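Local coordinates for oxidoreductase, 2OG-Fe(II) oxygenase family (Burkholderia pseudomallei, PDB 6N1F), which binds an iron ion and probably works as an oxidoreductase of the iron- and 2-oxoglutarate-dependent oxygenase family, at residues T24-G35 against P185-Y197. Numbering follows the deposited sequence.
Sequences TAELHFRCNEGG and PQGRPPNVFAPAY
The backbone O of Leu-27 takes a nearly straight hydrogen bond from Val-192 N at 2.9 Å and a weaker CA-H...O contact from the CA of Asn-191, so that two groups of the neighbouring strand converge on it. This is the centre of a short parallel pairing that adds strand 27-29, near the start of the model, to the edge of the smaller sheet of the double-stranded beta-helix core typical of this family. Leu-27 N gives a second bond of 2.9 Å to Pro-190 O, and Phe-29 N reaches Val-192 O at 3.1 Å. On its other edge, strand 191-193 pairs with strand 181-184.

One face of the pairing carries His-28 and Val-192. The imidazole lies over the valine in a CH-pi contact, with Val-192 CB 4.0 Å from the ring centroid and almost on the ring normal. Alongside, Val-192 CG2 meets Glu-26, whose CG packs on Pro-190 CG while its carboxylate goes on to a salt bridge with Arg-212.

Phe-29 and Phe-193 occupy the opposite face, with Phe-193 also touching Thr-48 and Met-50 of strand 48-51. The planes of the two phenyl rings differ by only 5°, yet the rings are strongly offset, with centroids 4.9 Å apart, and Phe-193 CE1 comes to 3.4 Å from Phe-29 CB. With CG anti to its carbonyl carbon (chi1 -75°), the Phe-29 ring reaches back toward Asn-191, ring and amide planes almost perpendicular. Its CE2 sits 3.6 Å from Asn-191 CB, and Asn-191 OD1 lies in plane at the ring edge.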
# COMPACT_ATOMS: atom_id res chain seq x y z
N THR A 24 -11.43 -0.51 -23.62
CA THR A 24 -10.86 -0.20 -24.93
C THR A 24 -9.72 0.81 -24.79
O THR A 24 -8.81 0.85 -25.63
CB THR A 24 -11.94 0.35 -25.89
OG1 THR A 24 -11.42 0.38 -27.24
CG2 THR A 24 -12.37 1.76 -25.48
N ALA A 25 -9.76 1.60 -23.71
CA ALA A 25 -8.75 2.61 -23.43
C ALA A 25 -8.40 2.59 -21.95
O ALA A 25 -9.27 2.49 -21.09
CB ALA A 25 -9.23 4.00 -23.85
N GLU A 26 -7.11 2.70 -21.66
CA GLU A 26 -6.67 2.74 -20.27
C GLU A 26 -5.59 3.80 -20.13
O GLU A 26 -4.74 3.95 -21.01
CB GLU A 26 -6.19 1.35 -19.81
CG GLU A 26 -7.35 0.36 -19.65
CD GLU A 26 -6.93 -1.03 -19.24
OE1 GLU A 26 -5.73 -1.36 -19.31
OE2 GLU A 26 -7.82 -1.82 -18.87
N LEU A 27 -5.64 4.54 -19.03
CA LEU A 27 -4.73 5.64 -18.79
C LEU A 27 -3.52 5.12 -18.02
O LEU A 27 -3.64 4.69 -16.86
CB LEU A 27 -5.45 6.76 -18.04
CG LEU A 27 -4.72 8.10 -17.85
CD1 LEU A 27 -4.32 8.70 -19.20
CD2 LEU A 27 -5.58 9.07 -17.05
N HIS A 28 -2.35 5.11 -18.66
CA HIS A 28 -1.13 4.64 -18.00
C HIS A 28 -0.38 5.82 -17.39
O HIS A 28 -0.24 6.87 -18.02
CB HIS A 28 -0.24 3.88 -18.98
CG HIS A 28 -0.81 2.57 -19.45
ND1 HIS A 28 -0.09 1.40 -19.45
CD2 HIS A 28 -2.03 2.26 -19.96
CE1 HIS A 28 -0.84 0.42 -19.93
NE2 HIS A 28 -2.02 0.91 -20.24
N PHE A 29 0.09 5.64 -16.16
CA PHE A 29 0.77 6.68 -15.40
C PHE A 29 2.21 6.28 -15.18
O PHE A 29 2.50 5.11 -14.90
CB PHE A 29 0.11 6.90 -14.03
CG PHE A 29 -1.19 7.65 -14.07
CD1 PHE A 29 -1.23 9.02 -13.85
CD2 PHE A 29 -2.39 6.98 -14.29
CE1 PHE A 29 -2.44 9.70 -13.89
CE2 PHE A 29 -3.59 7.67 -14.32
CZ PHE A 29 -3.61 9.03 -14.12
N ARG A 30 3.12 7.24 -15.31
CA ARG A 30 4.49 7.09 -14.86
C ARG A 30 4.59 7.64 -13.44
O ARG A 30 3.61 8.18 -12.91
CB ARG A 30 5.44 7.79 -15.83
N CYS A 31 5.76 7.53 -12.82
CA CYS A 31 5.97 8.17 -11.51
C CYS A 31 5.83 9.68 -11.63
O CYS A 31 6.31 10.29 -12.58
CB CYS A 31 7.35 7.83 -10.95
SG CYS A 31 7.64 6.10 -10.66
N ASN A 32 5.18 10.28 -10.63
CA ASN A 32 5.07 11.73 -10.60
C ASN A 32 6.45 12.35 -10.35
O ASN A 32 7.11 12.02 -9.37
CB ASN A 32 4.09 12.16 -9.52
CG ASN A 32 3.73 13.62 -9.61
OD1 ASN A 32 4.61 14.48 -9.62
ND2 ASN A 32 2.44 13.91 -9.73
N GLU A 33 6.89 13.23 -11.25
CA GLU A 33 8.24 13.77 -11.21
C GLU A 33 8.32 15.15 -10.55
O GLU A 33 9.33 15.84 -10.71
CB GLU A 33 8.83 13.84 -12.62
CG GLU A 33 8.99 12.50 -13.30
CD GLU A 33 9.51 12.63 -14.73
OE1 GLU A 33 10.27 11.74 -15.16
OE2 GLU A 33 9.17 13.61 -15.42
N GLY A 34 7.29 15.56 -9.84
CA GLY A 34 7.21 16.87 -9.23
C GLY A 34 7.53 16.82 -7.75
O GLY A 34 8.38 16.04 -7.31
N GLY A 35 6.82 17.64 -6.98
CA GLY A 35 7.01 17.68 -5.54
C GLY A 35 5.72 17.46 -4.78
O GLY A 35 4.73 16.98 -5.35
N PRO A 185 -11.92 3.89 -11.21
CA PRO A 185 -12.87 4.90 -10.73
C PRO A 185 -14.14 4.89 -11.56
O PRO A 185 -14.11 4.68 -12.78
CB PRO A 185 -12.11 6.21 -10.90
CG PRO A 185 -11.14 5.94 -11.99
CD PRO A 185 -10.76 4.49 -11.89
N GLN A 186 -15.27 5.11 -10.89
CA GLN A 186 -16.56 5.10 -11.56
C GLN A 186 -16.57 6.10 -12.72
O GLN A 186 -16.18 7.26 -12.56
CB GLN A 186 -17.68 5.43 -10.57
N GLY A 187 -16.98 5.62 -13.89
CA GLY A 187 -17.15 6.48 -15.05
C GLY A 187 -15.88 7.13 -15.55
O GLY A 187 -15.89 8.31 -15.93
N ARG A 188 -14.78 6.39 -15.56
CA ARG A 188 -13.50 6.87 -16.06
C ARG A 188 -12.75 5.69 -16.62
O ARG A 188 -13.04 4.54 -16.27
CB ARG A 188 -12.66 7.53 -14.95
CG ARG A 188 -13.04 8.95 -14.56
CD ARG A 188 -12.05 9.48 -13.53
NE ARG A 188 -12.68 9.84 -12.26
CZ ARG A 188 -12.04 9.96 -11.09
NH1 ARG A 188 -12.71 10.29 -10.00
NH2 ARG A 188 -10.73 9.73 -11.00
N PRO A 189 -11.77 5.92 -17.49
CA PRO A 189 -10.88 4.83 -17.88
C PRO A 189 -10.17 4.28 -16.66
O PRO A 189 -9.93 5.01 -15.68
CB PRO A 189 -9.90 5.49 -18.86
CG PRO A 189 -10.63 6.70 -19.35
CD PRO A 189 -11.45 7.17 -18.20
N PRO A 190 -9.80 3.00 -16.68
CA PRO A 190 -8.91 2.48 -15.64
C PRO A 190 -7.58 3.23 -15.63
O PRO A 190 -7.07 3.63 -16.68
CB PRO A 190 -8.72 1.01 -16.04
CG PRO A 190 -9.83 0.70 -16.97
CD PRO A 190 -10.20 1.98 -17.65
N ASN A 191 -7.02 3.41 -14.43
CA ASN A 191 -5.70 4.00 -14.22
C ASN A 191 -4.69 2.90 -13.91
O ASN A 191 -4.79 2.24 -12.87
CB ASN A 191 -5.75 5.03 -13.08
CG ASN A 191 -6.80 6.09 -13.31
OD1 ASN A 191 -7.07 6.46 -14.45
ND2 ASN A 191 -7.40 6.59 -12.24
N VAL A 192 -3.70 2.74 -14.78
CA VAL A 192 -2.77 1.62 -14.73
C VAL A 192 -1.42 2.11 -14.21
O VAL A 192 -0.85 3.07 -14.76
CB VAL A 192 -2.60 0.96 -16.11
CG1 VAL A 192 -1.59 -0.19 -16.03
CG2 VAL A 192 -3.92 0.48 -16.62
N PHE A 193 -0.89 1.43 -13.19
CA PHE A 193 0.39 1.78 -12.59
C PHE A 193 1.27 0.55 -12.59
O PHE A 193 0.92 -0.46 -11.97
CB PHE A 193 0.22 2.30 -11.15
CG PHE A 193 -0.57 3.56 -11.05
CD1 PHE A 193 0.06 4.78 -10.91
CD2 PHE A 193 -1.95 3.52 -11.09
CE1 PHE A 193 -0.69 5.94 -10.83
CE2 PHE A 193 -2.70 4.66 -11.02
CZ PHE A 193 -2.06 5.88 -10.88
N ALA A 194 2.41 0.65 -13.27
CA ALA A 194 3.45 -0.38 -13.27
C ALA A 194 4.53 0.02 -12.28
O ALA A 194 5.24 1.00 -12.52
CB ALA A 194 4.04 -0.53 -14.67
N PRO A 195 4.68 -0.67 -11.17
CA PRO A 195 5.60 -0.17 -10.14
C PRO A 195 6.95 -0.84 -10.26
O PRO A 195 7.04 -1.99 -10.68
CB PRO A 195 4.89 -0.55 -8.84
CG PRO A 195 4.24 -1.86 -9.19
CD PRO A 195 3.91 -1.82 -10.69
N ALA A 196 8.00 -0.12 -9.90
CA ALA A 196 9.34 -0.67 -9.86
C ALA A 196 9.81 -0.69 -8.41
O ALA A 196 9.16 -0.15 -7.51
CB ALA A 196 10.29 0.13 -10.75
N TYR A 197 10.95 -1.33 -8.20
CA TYR A 197 11.53 -1.37 -6.86
C TYR A 197 11.65 0.03 -6.30
O TYR A 197 12.11 0.95 -6.98
CB TYR A 197 12.91 -2.03 -6.89
CG TYR A 197 13.53 -2.06 -5.50
CD1 TYR A 197 13.12 -3.01 -4.58
CD2 TYR A 197 14.48 -1.13 -5.11
CE1 TYR A 197 13.66 -3.05 -3.32
CE2 TYR A 197 15.03 -1.16 -3.84
CZ TYR A 197 14.61 -2.12 -2.95
OH TYR A 197 15.13 -2.17 -1.69